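PDB 5IMY: vaginolysin from Gardnerella vaginalis, which probably binds cholesterol in host membranes and acts as a secreted, membrane-perforating toxin of the cholesterol-dependent cytolysin family. Local coordinates for residues A[38-43]-A[361-366]; A[75-80]-A[349-354]; A[86-91]-A[103-108]; A[115-120]-A[222-227]; A[163-168]-A[216-221]. All blocks are in the same frame, centred on the assembly; numbering follows the deposited sequence.

Contact 1 of 5, residues A[38-43]-A[361-366]; sequences NILARH and ATLQSN
Arg42 reaches both neighbours of its partner Ser365 through its own backbone, the pattern that defines a parallel bridge. Its N donates to Gln364 O at 2.6 Å, a short bond with an N-H...O angle of 164°, and its O accepts, less favourably, from Asn366 N at 3.3 Å, where the donor stands above the carbonyl plane. Two residues back from Arg42, Leu40 O takes only a weak bond from Gln364 N. The strand axes run nearly alongside, 12° apart. Arg42 also folds over Ser365: the chain leaves with CG anti to the backbone N and then bends at chi3, and this brings the guanidinium face against Ser365 CB, off-centre toward the guanidinium rim. Although NH2 lies 3.0 Å from Ser365 OG, the angle is poor; NH2 instead has a hydrogen bond to Lys181 O. On the other face, Ala41 CB meets Gln364 CB at 4.1 Å. Farther down the pair, Leu40 CD1 packs on Ala361 CB at 3.9 Å and on Leu363 CD1 at 4.0 Å. Strand 62-76 flanks the long strand 363-389, bonded to Leu363 through Thr76 and to Ser365 through Asn74, while Leu40 points its side chain onto Leu101 and Met102 at helix 99-102.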
# COMPACT_ATOMS: atom_id res chain seq x y z
N ASN A 38 15.07 -6.42 -33.05
CA ASN A 38 16.10 -5.49 -32.61
C ASN A 38 16.57 -4.56 -33.73
O ASN A 38 17.25 -3.57 -33.44
CB ASN A 38 17.30 -6.25 -32.03
CG ASN A 38 17.07 -6.68 -30.60
OD1 ASN A 38 17.38 -5.94 -29.66
ND2 ASN A 38 16.53 -7.88 -30.42
N ILE A 39 16.23 -4.86 -34.99
CA ILE A 39 16.67 -4.00 -36.08
C ILE A 39 15.96 -2.65 -36.02
O ILE A 39 16.50 -1.64 -36.47
CB ILE A 39 16.45 -4.70 -37.43
CG1 ILE A 39 17.21 -3.98 -38.55
CG2 ILE A 39 14.96 -4.77 -37.79
CD1 ILE A 39 18.72 -4.10 -38.44
N LEU A 40 14.74 -2.62 -35.48
CA LEU A 40 13.94 -1.40 -35.41
C LEU A 40 13.58 -1.05 -33.97
O LEU A 40 12.57 -0.39 -33.72
CB LEU A 40 12.68 -1.54 -36.26
CG LEU A 40 12.86 -1.42 -37.77
CD1 LEU A 40 11.57 -1.82 -38.49
CD2 LEU A 40 13.27 -0.01 -38.16
N ALA A 41 14.39 -1.49 -33.01
CA ALA A 41 14.14 -1.20 -31.60
C ALA A 41 14.89 0.05 -31.16
O ALA A 41 16.03 0.28 -31.56
CB ALA A 41 14.56 -2.39 -30.73
N ARG A 42 14.22 0.86 -30.35
CA ARG A 42 14.79 2.08 -29.80
C ARG A 42 14.84 1.97 -28.28
O ARG A 42 14.00 1.31 -27.66
CB ARG A 42 13.96 3.31 -30.22
CG ARG A 42 14.37 4.63 -29.57
CD ARG A 42 13.84 5.83 -30.36
NE ARG A 42 12.40 5.77 -30.59
CZ ARG A 42 11.48 6.41 -29.85
NH1 ARG A 42 11.84 7.16 -28.82
NH2 ARG A 42 10.20 6.29 -30.16
N HIS A 43 15.84 2.61 -27.68
CA HIS A 43 16.06 2.53 -26.24
C HIS A 43 16.34 3.92 -25.69
O HIS A 43 17.21 4.63 -26.20
CB HIS A 43 17.22 1.59 -25.91
CG HIS A 43 16.95 0.15 -26.23
ND1 HIS A 43 17.14 -0.38 -27.49
CD2 HIS A 43 16.49 -0.87 -25.46
CE1 HIS A 43 16.81 -1.66 -27.48
NE2 HIS A 43 16.42 -1.98 -26.26
N ALA A 361 6.30 -4.63 -40.45
CA ALA A 361 7.40 -4.36 -39.53
C ALA A 361 6.90 -3.54 -38.35
O ALA A 361 6.06 -2.64 -38.51
CB ALA A 361 8.53 -3.62 -40.23
N THR A 362 7.40 -3.86 -37.16
CA THR A 362 7.02 -3.17 -35.94
C THR A 362 8.22 -2.47 -35.33
O THR A 362 9.36 -2.94 -35.44
CB THR A 362 6.43 -4.15 -34.91
OG1 THR A 362 7.40 -5.15 -34.58
CG2 THR A 362 5.18 -4.82 -35.45
N LEU A 363 7.97 -1.33 -34.70
CA LEU A 363 9.00 -0.54 -34.03
C LEU A 363 8.82 -0.68 -32.52
O LEU A 363 7.75 -0.37 -31.99
CB LEU A 363 8.93 0.93 -34.44
CG LEU A 363 9.63 1.27 -35.76
CD1 LEU A 363 8.87 0.70 -36.95
CD2 LEU A 363 9.81 2.77 -35.90
N GLN A 364 9.87 -1.13 -31.85
CA GLN A 364 9.87 -1.28 -30.40
C GLN A 364 10.56 -0.07 -29.79
O GLN A 364 11.71 0.24 -30.14
CB GLN A 364 10.56 -2.57 -29.98
CG GLN A 364 10.84 -2.68 -28.48
CD GLN A 364 11.38 -4.04 -28.08
OE1 GLN A 364 10.71 -5.06 -28.25
NE2 GLN A 364 12.60 -4.06 -27.56
N SER A 365 9.87 0.62 -28.88
CA SER A 365 10.43 1.75 -28.16
C SER A 365 10.21 1.53 -26.67
O SER A 365 9.10 1.17 -26.25
CB SER A 365 9.78 3.06 -28.60
OG SER A 365 10.05 3.32 -29.97
N ASN A 366 11.26 1.73 -25.88
CA ASN A 366 11.15 1.60 -24.44
C ASN A 366 12.02 2.64 -23.77
O ASN A 366 13.04 3.08 -24.33
CB ASN A 366 11.55 0.19 -23.96
CG ASN A 366 13.05 -0.02 -23.94
OD1 ASN A 366 13.76 0.41 -24.85
ND2 ASN A 366 13.54 -0.69 -22.90

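Contact 2 of 5, residues A[75-80]-A[349-354]; sequences TTSNLS and AYTTSF
Leu79 and Tyr350 form a hydrogen-bonded antiparallel pair, with Leu79 N 2.9 Å from Tyr350 O and Tyr350 N 2.8 Å from Leu79 O. Through this short beta ladder strand 79-80 joins the edge of strand 347-354 in the large antiparallel sheet of the toxin; an ST turn comes just before it, Thr76 OG1 accepting from Asn78 N. The same pair carries the packing. Tyr350 CG sits between the backbone N and the carbonyl carbon (chi1 68°), which swings the ring back over its partner strand. There Leu79 CB makes a CH-pi contact, 3.8 Å from the ring centroid and displaced toward the rim. Ser80 O meets the edge of this ring in its plane, 3.3 Å from CE2. Asn104 accepts the phenolic OH through its OD1, while its ND2 bonds to Ser80 O, so one amide ties ring tip and strand together. Beyond the paired residues, Asn78 lays its amide against the methyl of Ala349 and has its OD1 bonded to Lys215 NZ. The chains separate at Ser77, and water bridges them: one molecule donates to Ser77 O and accepts from Thr352 N. A second water lies 3.1 Å from Ser77 OG and 2.9 Å from Thr351 OG1.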
# COMPACT_ATOMS: atom_id res chain seq x y z
N THR A 75 5.30 -1.29 -28.79
CA THR A 75 5.55 -1.90 -30.09
C THR A 75 4.37 -1.55 -31.00
O THR A 75 3.23 -1.89 -30.68
CB THR A 75 5.72 -3.41 -29.98
OG1 THR A 75 6.80 -3.71 -29.09
CG2 THR A 75 6.00 -4.03 -31.34
N THR A 76 4.66 -0.89 -32.11
CA THR A 76 3.61 -0.47 -33.03
C THR A 76 4.13 -0.56 -34.46
O THR A 76 5.33 -0.47 -34.71
CB THR A 76 3.14 0.96 -32.74
OG1 THR A 76 2.08 1.32 -33.64
CG2 THR A 76 4.29 1.96 -32.88
N SER A 77 3.20 -0.74 -35.39
CA SER A 77 3.49 -0.71 -36.82
C SER A 77 2.77 0.44 -37.51
O SER A 77 2.83 0.55 -38.75
CB SER A 77 3.10 -2.03 -37.48
OG SER A 77 1.70 -2.15 -37.59
N ASN A 78 2.08 1.29 -36.76
CA ASN A 78 1.25 2.36 -37.30
C ASN A 78 1.94 3.68 -36.99
O ASN A 78 1.70 4.31 -35.96
CB ASN A 78 -0.15 2.29 -36.69
CG ASN A 78 -1.15 3.18 -37.40
OD1 ASN A 78 -1.45 4.28 -36.93
ND2 ASN A 78 -1.66 2.71 -38.53
N LEU A 79 2.81 4.11 -37.91
CA LEU A 79 3.63 5.30 -37.70
C LEU A 79 2.88 6.55 -38.14
O LEU A 79 2.12 6.54 -39.11
CB LEU A 79 4.94 5.19 -38.47
CG LEU A 79 5.94 4.15 -37.96
CD1 LEU A 79 5.58 2.76 -38.46
CD2 LEU A 79 7.36 4.52 -38.38
N SER A 80 3.11 7.64 -37.42
CA SER A 80 2.42 8.89 -37.68
C SER A 80 3.03 9.61 -38.89
O SER A 80 4.24 9.55 -39.13
CB SER A 80 2.49 9.82 -36.46
OG SER A 80 1.75 9.29 -35.38
N ALA A 349 -1.23 8.35 -41.05
CA ALA A 349 -0.41 7.25 -40.59
C ALA A 349 0.05 6.43 -41.79
O ALA A 349 -0.56 6.45 -42.86
CB ALA A 349 -1.18 6.35 -39.61
N TYR A 350 1.15 5.70 -41.59
CA TYR A 350 1.68 4.82 -42.62
C TYR A 350 2.25 3.57 -41.96
O TYR A 350 2.70 3.60 -40.81
CB TYR A 350 2.74 5.51 -43.49
CG TYR A 350 4.04 5.84 -42.78
CD1 TYR A 350 5.17 5.06 -42.97
CD2 TYR A 350 4.13 6.94 -41.94
CE1 TYR A 350 6.36 5.37 -42.33
CE2 TYR A 350 5.32 7.25 -41.30
CZ TYR A 350 6.43 6.46 -41.50
OH TYR A 350 7.61 6.77 -40.87
N THR A 351 2.23 2.48 -42.72
CA THR A 351 2.76 1.19 -42.28
C THR A 351 3.84 0.74 -43.25
O THR A 351 3.71 0.94 -44.47
CB THR A 351 1.65 0.14 -42.21
OG1 THR A 351 0.60 0.59 -41.34
CG2 THR A 351 2.19 -1.19 -41.70
N THR A 352 4.90 0.15 -42.72
CA THR A 352 5.98 -0.39 -43.53
C THR A 352 6.00 -1.91 -43.40
O THR A 352 5.69 -2.47 -42.35
CB THR A 352 7.34 0.17 -43.13
OG1 THR A 352 7.69 -0.30 -41.82
CG2 THR A 352 7.32 1.69 -43.13
N SER A 353 6.38 -2.57 -44.50
CA SER A 353 6.54 -4.01 -44.54
C SER A 353 7.91 -4.34 -45.11
O SER A 353 8.43 -3.61 -45.96
CB SER A 353 5.44 -4.68 -45.37
OG SER A 353 4.16 -4.41 -44.83
N PHE A 354 8.49 -5.44 -44.65
CA PHE A 354 9.81 -5.85 -45.12
C PHE A 354 9.72 -6.36 -46.55
O PHE A 354 8.80 -7.09 -46.92
CB PHE A 354 10.39 -6.94 -44.22
CG PHE A 354 10.86 -6.44 -42.88
CD1 PHE A 354 11.99 -5.65 -42.78
CD2 PHE A 354 10.17 -6.77 -41.73
CE1 PHE A 354 12.43 -5.19 -41.56
CE2 PHE A 354 10.60 -6.31 -40.49
CZ PHE A 354 11.73 -5.52 -40.41
O HOH W 1 5.44 -0.05 -39.83
O HOH W 2 -0.61 -0.61 -39.04

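Contact 3 of 5, residues A[86-91]-A[103-108]; sequences DDRVYP and DNMPSL
Arg88 starts out toward Pro106 and Leu108 with CG opposite its carbonyl carbon (chi1 -53°), then bends at both chi2 (120°) and chi3, so that the chain curls around the carbonyl of Pro106. CB lies 3.6 Å from Pro106 O, CD 3.4 Å and NE 3.2 Å. The aliphatic stem of CB, CG and CD thus curves round the carbonyl oxygen, with NE close to it but too badly angled for a hydrogen bond. At the end of the arginine, NH1 comes within 3.3 Å of Met105 CE. That methyl gets there because the methionine chain also folds, at chi2 and chi3, turning back toward the arginine and crossing it obliquely. At the other end of the contact Leu108 fills the angle between Arg88 and Tyr90. Its CD2 methyl reaches the phenolic end of the tyrosine, 3.7 Å from OH and 4.0 Å from CE2, with the two side chains at about a right angle; the same methyl lies 3.7 Å from Arg88 O. Between these poles Val89 CG2 approaches the Pro106 ring only loosely. Behind the loops, Val89 and Pro106 both rest on Tyr350 of strand 347-354, and Tyr90 packs against Val142 of helix 139-158. The contact joins two irregular segments that precede and follow strand 94-96 and helix 99-102 in the chain; the second begins where a left-handed backbone at Asn104 ends the helix in a Schellman motif.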
# COMPACT_ATOMS: atom_id res chain seq x y z
N ASP A 86 6.19 13.97 -44.47
CA ASP A 86 5.22 13.79 -45.55
C ASP A 86 5.91 13.74 -46.91
O ASP A 86 5.39 13.12 -47.85
CB ASP A 86 4.19 14.92 -45.52
CG ASP A 86 3.02 14.67 -46.44
OD1 ASP A 86 2.61 13.50 -46.58
OD2 ASP A 86 2.49 15.65 -47.03
N ASP A 87 7.08 14.39 -47.04
CA ASP A 87 7.80 14.38 -48.30
C ASP A 87 8.18 12.97 -48.74
O ASP A 87 8.19 12.68 -49.94
CB ASP A 87 9.06 15.23 -48.19
CG ASP A 87 8.80 16.71 -48.42
OD1 ASP A 87 7.99 17.04 -49.32
OD2 ASP A 87 9.40 17.54 -47.71
N ARG A 88 8.48 12.09 -47.79
CA ARG A 88 9.03 10.77 -48.09
C ARG A 88 8.08 9.64 -47.72
O ARG A 88 8.50 8.47 -47.74
CB ARG A 88 10.36 10.58 -47.37
CG ARG A 88 11.35 11.70 -47.62
CD ARG A 88 11.76 12.43 -46.35
NE ARG A 88 13.21 12.47 -46.23
CZ ARG A 88 13.89 13.40 -45.56
NH1 ARG A 88 13.26 14.40 -44.96
NH2 ARG A 88 15.21 13.34 -45.51
N VAL A 89 6.83 9.94 -47.39
CA VAL A 89 5.86 8.93 -47.01
C VAL A 89 4.80 8.88 -48.09
O VAL A 89 3.99 9.81 -48.24
CB VAL A 89 5.24 9.23 -45.64
CG1 VAL A 89 4.14 8.22 -45.31
CG2 VAL A 89 6.31 9.20 -44.56
N TYR A 90 4.80 7.79 -48.86
CA TYR A 90 3.75 7.55 -49.84
C TYR A 90 3.64 6.05 -50.05
O TYR A 90 4.63 5.33 -49.86
CB TYR A 90 4.03 8.26 -51.17
CG TYR A 90 5.43 8.05 -51.74
CD1 TYR A 90 5.69 7.04 -52.64
CD2 TYR A 90 6.47 8.90 -51.37
CE1 TYR A 90 6.96 6.86 -53.16
CE2 TYR A 90 7.74 8.73 -51.89
CZ TYR A 90 7.98 7.71 -52.78
OH TYR A 90 9.25 7.54 -53.29
N PRO A 91 2.46 5.55 -50.42
CA PRO A 91 2.35 4.13 -50.77
C PRO A 91 3.38 3.73 -51.82
O PRO A 91 3.43 4.33 -52.90
CB PRO A 91 0.92 4.01 -51.31
CG PRO A 91 0.18 5.15 -50.68
CD PRO A 91 1.17 6.26 -50.52
N ASP A 103 13.33 7.23 -36.00
CA ASP A 103 13.06 8.60 -35.60
C ASP A 103 11.88 9.22 -36.34
O ASP A 103 11.56 10.39 -36.12
CB ASP A 103 14.30 9.47 -35.79
CG ASP A 103 15.44 9.07 -34.87
OD1 ASP A 103 15.18 8.35 -33.89
OD2 ASP A 103 16.59 9.50 -35.12
N ASN A 104 11.23 8.45 -37.22
CA ASN A 104 10.09 8.92 -38.00
C ASN A 104 10.49 9.96 -39.05
O ASN A 104 9.68 10.80 -39.44
CB ASN A 104 8.98 9.48 -37.10
CG ASN A 104 7.59 9.19 -37.63
OD1 ASN A 104 7.39 8.25 -38.39
ND2 ASN A 104 6.62 10.01 -37.22
N MET A 105 11.74 9.90 -39.50
CA MET A 105 12.23 10.74 -40.59
C MET A 105 12.90 9.86 -41.64
O MET A 105 14.08 10.03 -41.96
CB MET A 105 13.20 11.80 -40.07
CG MET A 105 12.53 12.95 -39.34
SD MET A 105 11.34 13.84 -40.37
CE MET A 105 12.38 14.34 -41.75
N PRO A 106 12.16 8.92 -42.21
CA PRO A 106 12.79 7.95 -43.12
C PRO A 106 13.35 8.63 -44.36
O PRO A 106 12.82 9.62 -44.86
CB PRO A 106 11.64 7.00 -43.47
CG PRO A 106 10.41 7.83 -43.31
CD PRO A 106 10.70 8.77 -42.17
N SER A 107 14.46 8.08 -44.84
CA SER A 107 15.09 8.52 -46.08
C SER A 107 14.84 7.48 -47.16
O SER A 107 14.90 6.27 -46.91
CB SER A 107 16.59 8.74 -45.89
OG SER A 107 17.24 7.54 -45.50
N LEU A 108 14.57 7.96 -48.37
CA LEU A 108 14.25 7.06 -49.47
C LEU A 108 15.50 6.31 -49.93
O LEU A 108 16.64 6.73 -49.70
CB LEU A 108 13.67 7.85 -50.65
CG LEU A 108 12.40 8.64 -50.36
CD1 LEU A 108 12.13 9.64 -51.47
CD2 LEU A 108 11.22 7.70 -50.18

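Contact 4 of 5, residues A[115-120]-A[222-227]; sequences PITLSV and SVDAPD
Ser119 O accepts from Ser222 N at 2.7 Å, the shortest hydrogen bond between the two segments and nearly straight at 170°. The return bond, Ser119 N to Ser222 O at 2.8 Å, lies in the carbonyl plane. Ser222 O is held a second time, more softly, by the CA-H of Leu118 with CA at 3.3 Å. Two residues along, Asp224 N closes the ladder on Thr117 O at 3.2 Å. Between these bonded positions Leu118 and Val223 face each other as a non-hydrogen-bonded pair. This antiparallel ladder lets strand 116-120 extend the large sheet beside the end of strand 208-223, whose neighbour on the other side here, strand 253-261, is reached through the backbone bond of Val223 with Ser257. Val223 divides its two methyls between two partners. CG1, opposite the backbone N at chi1 165°, meets Ile116 CD1 at 3.5 Å, the side chains crossing at about a right angle; CG2 touches Leu118 CD2 at 3.9 Å. Helix 139-158 covers this apolar face, Val142 packing on Leu118. The reverse face carries Ser119 and Ser222, their side chains not in mutual contact; Ser222 OG turns back for a weak bond to Val223 O. Where the strand gives way to loop, the carboxylate of Asp224 leans over Thr117 and brings OD2 to 3.3 Å from CG2, while Thr117 OG1 has a weak bond to Thr133 OG1 of the next strand.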
# COMPACT_ATOMS: atom_id res chain seq x y z
N PRO A 115 6.82 -0.06 -62.21
CA PRO A 115 5.45 0.37 -61.91
C PRO A 115 4.90 -0.38 -60.70
O PRO A 115 5.33 -1.49 -60.39
CB PRO A 115 4.68 0.03 -63.19
CG PRO A 115 5.71 0.04 -64.26
CD PRO A 115 6.97 -0.46 -63.62
N ILE A 116 3.94 0.24 -60.03
CA ILE A 116 3.33 -0.32 -58.84
C ILE A 116 1.85 0.00 -58.84
O ILE A 116 1.43 1.06 -59.31
CB ILE A 116 4.02 0.20 -57.55
CG1 ILE A 116 3.49 -0.52 -56.32
CG2 ILE A 116 3.84 1.71 -57.42
CD1 ILE A 116 4.50 -0.58 -55.19
N THR A 117 1.05 -0.93 -58.32
CA THR A 117 -0.40 -0.80 -58.31
C THR A 117 -0.88 -0.46 -56.91
O THR A 117 -0.56 -1.17 -55.95
CB THR A 117 -1.07 -2.09 -58.79
OG1 THR A 117 -0.69 -2.36 -60.15
CG2 THR A 117 -2.60 -1.96 -58.72
N LEU A 118 -1.64 0.62 -56.80
CA LEU A 118 -2.23 1.05 -55.54
C LEU A 118 -3.71 0.71 -55.52
O LEU A 118 -4.36 0.57 -56.57
CB LEU A 118 -2.05 2.55 -55.34
CG LEU A 118 -0.65 3.10 -55.62
CD1 LEU A 118 -0.61 4.59 -55.35
CD2 LEU A 118 0.39 2.37 -54.78
N SER A 119 -4.25 0.57 -54.32
CA SER A 119 -5.67 0.32 -54.14
C SER A 119 -6.19 1.12 -52.96
O SER A 119 -5.47 1.36 -51.98
CB SER A 119 -5.97 -1.16 -53.92
OG SER A 119 -7.31 -1.30 -53.50
N VAL A 120 -7.46 1.52 -53.05
CA VAL A 120 -8.13 2.27 -52.00
C VAL A 120 -9.36 1.49 -51.58
O VAL A 120 -10.08 0.93 -52.42
CB VAL A 120 -8.51 3.69 -52.48
CG1 VAL A 120 -9.55 3.63 -53.60
CG2 VAL A 120 -9.01 4.53 -51.32
N SER A 222 -3.47 1.25 -50.20
CA SER A 222 -2.62 0.10 -49.97
C SER A 222 -1.88 -0.29 -51.25
O SER A 222 -2.30 0.05 -52.36
CB SER A 222 -3.44 -1.09 -49.46
OG SER A 222 -2.68 -2.29 -49.50
N VAL A 223 -0.79 -1.02 -51.07
CA VAL A 223 0.04 -1.51 -52.16
C VAL A 223 -0.28 -2.98 -52.39
O VAL A 223 -0.52 -3.73 -51.45
CB VAL A 223 1.54 -1.30 -51.84
CG1 VAL A 223 2.41 -2.13 -52.78
CG2 VAL A 223 1.90 0.17 -51.94
N ASP A 224 -0.26 -3.38 -53.66
CA ASP A 224 -0.56 -4.76 -54.01
C ASP A 224 0.65 -5.66 -53.79
O ASP A 224 1.80 -5.21 -53.75
CB ASP A 224 -1.01 -4.85 -55.48
CG ASP A 224 -2.51 -5.00 -55.62
OD1 ASP A 224 -3.13 -5.67 -54.77
OD2 ASP A 224 -3.07 -4.45 -56.59
N ALA A 225 0.38 -6.95 -53.63
CA ALA A 225 1.42 -7.95 -53.49
C ALA A 225 2.42 -7.83 -54.64
O ALA A 225 2.01 -7.93 -55.81
CB ALA A 225 0.80 -9.35 -53.48
N PRO A 226 3.70 -7.62 -54.37
CA PRO A 226 4.69 -7.49 -55.46
C PRO A 226 5.05 -8.80 -56.16
O PRO A 226 5.95 -8.78 -57.00
CB PRO A 226 5.92 -6.91 -54.74
CG PRO A 226 5.42 -6.38 -53.46
CD PRO A 226 4.29 -7.26 -53.07
N ASP A 227 4.40 -9.92 -55.84
CA ASP A 227 4.71 -11.19 -56.49
C ASP A 227 6.12 -11.66 -56.16
O ASP A 227 6.32 -12.74 -55.61
CB ASP A 227 4.51 -11.09 -58.00
CG ASP A 227 4.65 -12.42 -58.71
OD1 ASP A 227 4.51 -13.47 -58.04
OD2 ASP A 227 4.89 -12.43 -59.93

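Contact 5 of 5, residues A[163-168]-A[216-221]; sequences VAARMQ and QTYYTV
Thr217 N donates to Arg166 O at 3.0 Å along an almost straight line (173°), whereas the reciprocal bond from Arg166 N to Thr217 O, of the same length, is bent and weak. A water doubles the stronger link: it donates to Arg166 O at 3.0 Å and lies 2.7 Å from Thr217 OG1. Just before the strand, Ala165 directs its methyl at the partner chain, meeting Tyr218 CD1 at 3.6 Å, oblique to the ring, and Gln216 CB at 3.9 Å. Val163 CG1 touches Tyr218 O at 3.6 Å. Met167 and Gln216, a non-hydrogen-bonded pair, run alongside each other, CG against CG at 3.7 Å. These are antiparallel strands 166-173 and 208-223, which flank the helices between residues 177 and 203; in cholesterol-dependent cytolysins a helix cluster so placed is one of those that unfurl into transmembrane hairpins, and the same is probable here. Strand 208-223 bends at Tyr218 in a classic beta bulge, in which Tyr218 and Tyr219 are set against the single residue Tyr261 of strand 253-261. The Tyr218 ring is anchored by its OH on Gly336 O, and Gln216 has weak bonds to Arg263 and to Ile333 O.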
# COMPACT_ATOMS: atom_id res chain seq x y z
N VAL A 163 -19.38 7.50 -45.54
CA VAL A 163 -18.35 6.67 -44.91
C VAL A 163 -18.03 7.25 -43.54
O VAL A 163 -17.74 8.45 -43.41
CB VAL A 163 -17.09 6.61 -45.79
CG1 VAL A 163 -15.94 5.92 -45.06
CG2 VAL A 163 -17.39 5.90 -47.09
N ALA A 164 -18.09 6.40 -42.52
CA ALA A 164 -17.71 6.77 -41.17
C ALA A 164 -16.29 6.30 -40.90
O ALA A 164 -15.88 5.22 -41.34
CB ALA A 164 -18.66 6.17 -40.14
N ALA A 165 -15.53 7.11 -40.17
CA ALA A 165 -14.13 6.81 -39.90
C ALA A 165 -14.01 5.72 -38.84
O ALA A 165 -14.70 5.74 -37.82
CB ALA A 165 -13.40 8.06 -39.43
N ARG A 166 -13.12 4.76 -39.10
CA ARG A 166 -12.66 3.89 -38.03
C ARG A 166 -11.77 4.70 -37.11
O ARG A 166 -10.77 5.28 -37.55
CB ARG A 166 -11.88 2.69 -38.59
CG ARG A 166 -11.35 1.76 -37.50
CD ARG A 166 -10.09 1.05 -37.94
NE ARG A 166 -10.31 0.30 -39.17
CZ ARG A 166 -10.96 -0.85 -39.21
NH1 ARG A 166 -11.45 -1.38 -38.10
NH2 ARG A 166 -11.12 -1.47 -40.38
N MET A 167 -12.12 4.75 -35.83
CA MET A 167 -11.41 5.55 -34.86
C MET A 167 -10.57 4.66 -33.96
O MET A 167 -11.01 3.58 -33.56
CB MET A 167 -12.38 6.39 -34.03
CG MET A 167 -11.95 7.83 -33.85
SD MET A 167 -11.44 8.20 -32.17
CE MET A 167 -12.77 9.31 -31.69
N GLN A 168 -9.36 5.12 -33.66
CA GLN A 168 -8.47 4.44 -32.74
C GLN A 168 -7.72 5.50 -31.95
O GLN A 168 -7.37 6.55 -32.50
CB GLN A 168 -7.48 3.52 -33.48
CG GLN A 168 -6.38 4.26 -34.23
CD GLN A 168 -5.81 3.44 -35.38
OE1 GLN A 168 -6.03 2.23 -35.46
NE2 GLN A 168 -5.09 4.11 -36.27
N GLN A 216 -8.66 9.34 -36.80
CA GLN A 216 -9.89 9.03 -37.51
C GLN A 216 -9.53 8.72 -38.96
O GLN A 216 -9.13 9.61 -39.71
CB GLN A 216 -10.88 10.19 -37.41
CG GLN A 216 -11.05 10.73 -36.00
CD GLN A 216 -12.22 11.67 -35.87
OE1 GLN A 216 -12.08 12.89 -35.99
NE2 GLN A 216 -13.40 11.11 -35.62
N THR A 217 -9.66 7.45 -39.34
CA THR A 217 -9.30 7.00 -40.67
C THR A 217 -10.55 6.88 -41.53
O THR A 217 -11.46 6.10 -41.20
CB THR A 217 -8.57 5.65 -40.60
OG1 THR A 217 -7.38 5.79 -39.81
CG2 THR A 217 -8.18 5.17 -42.00
N TYR A 218 -10.60 7.63 -42.62
CA TYR A 218 -11.68 7.50 -43.58
C TYR A 218 -11.43 6.36 -44.55
O TYR A 218 -12.34 5.57 -44.85
CB TYR A 218 -11.85 8.81 -44.36
CG TYR A 218 -12.16 10.00 -43.49
CD1 TYR A 218 -13.15 9.95 -42.52
CD2 TYR A 218 -11.46 11.19 -43.65
CE1 TYR A 218 -13.43 11.05 -41.72
CE2 TYR A 218 -11.72 12.28 -42.86
CZ TYR A 218 -12.71 12.21 -41.90
OH TYR A 218 -12.97 13.31 -41.12
N TYR A 219 -10.20 6.25 -45.06
CA TYR A 219 -9.86 5.21 -46.02
C TYR A 219 -8.36 4.99 -46.00
O TYR A 219 -7.60 5.81 -45.47
CB TYR A 219 -10.34 5.58 -47.43
CG TYR A 219 -9.87 6.94 -47.90
CD1 TYR A 219 -8.61 7.10 -48.48
CD2 TYR A 219 -10.68 8.05 -47.78
CE1 TYR A 219 -8.18 8.34 -48.91
CE2 TYR A 219 -10.26 9.30 -48.21
CZ TYR A 219 -9.01 9.43 -48.78
OH TYR A 219 -8.59 10.67 -49.21
N THR A 220 -7.94 3.88 -46.59
CA THR A 220 -6.55 3.47 -46.61
C THR A 220 -6.14 3.18 -48.04
O THR A 220 -6.85 2.48 -48.77
CB THR A 220 -6.32 2.23 -45.73
OG1 THR A 220 -6.57 2.57 -44.36
CG2 THR A 220 -4.90 1.70 -45.87
N VAL A 221 -5.00 3.73 -48.45
CA VAL A 221 -4.40 3.44 -49.75
C VAL A 221 -3.33 2.39 -49.53
O VAL A 221 -2.38 2.61 -48.76
CB VAL A 221 -3.82 4.70 -50.41
CG1 VAL A 221 -3.18 4.36 -51.75
CG2 VAL A 221 -4.91 5.76 -50.58
O HOH W 3 -7.77 5.32 -37.16

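Contact 1 spans the longest stretch of chain; contact 2 falls within it and encloses contacts 3, 4 and 5. Contact 3 closes before contact 4 opens, and contact 5 lies within contact 4. Centred about 11 Å from the centres of contacts 1 and 3, which are about 17 Å apart, contact 2 probably hydrogen-bonds to both. Contacts 4 and 5, centres 20 Å apart, share strand 208-223 and, with contact 2, the large antiparallel sheet. Contact 1 lies in the mixed sheet of strand 363-389, which contact 2 also reaches through strand 62-76. Pro91 of contact 3 touches contacts 4 and 5. Contact 2 thus lies where the two sheets meet, contact 5 beside helices that probably insert into membranes.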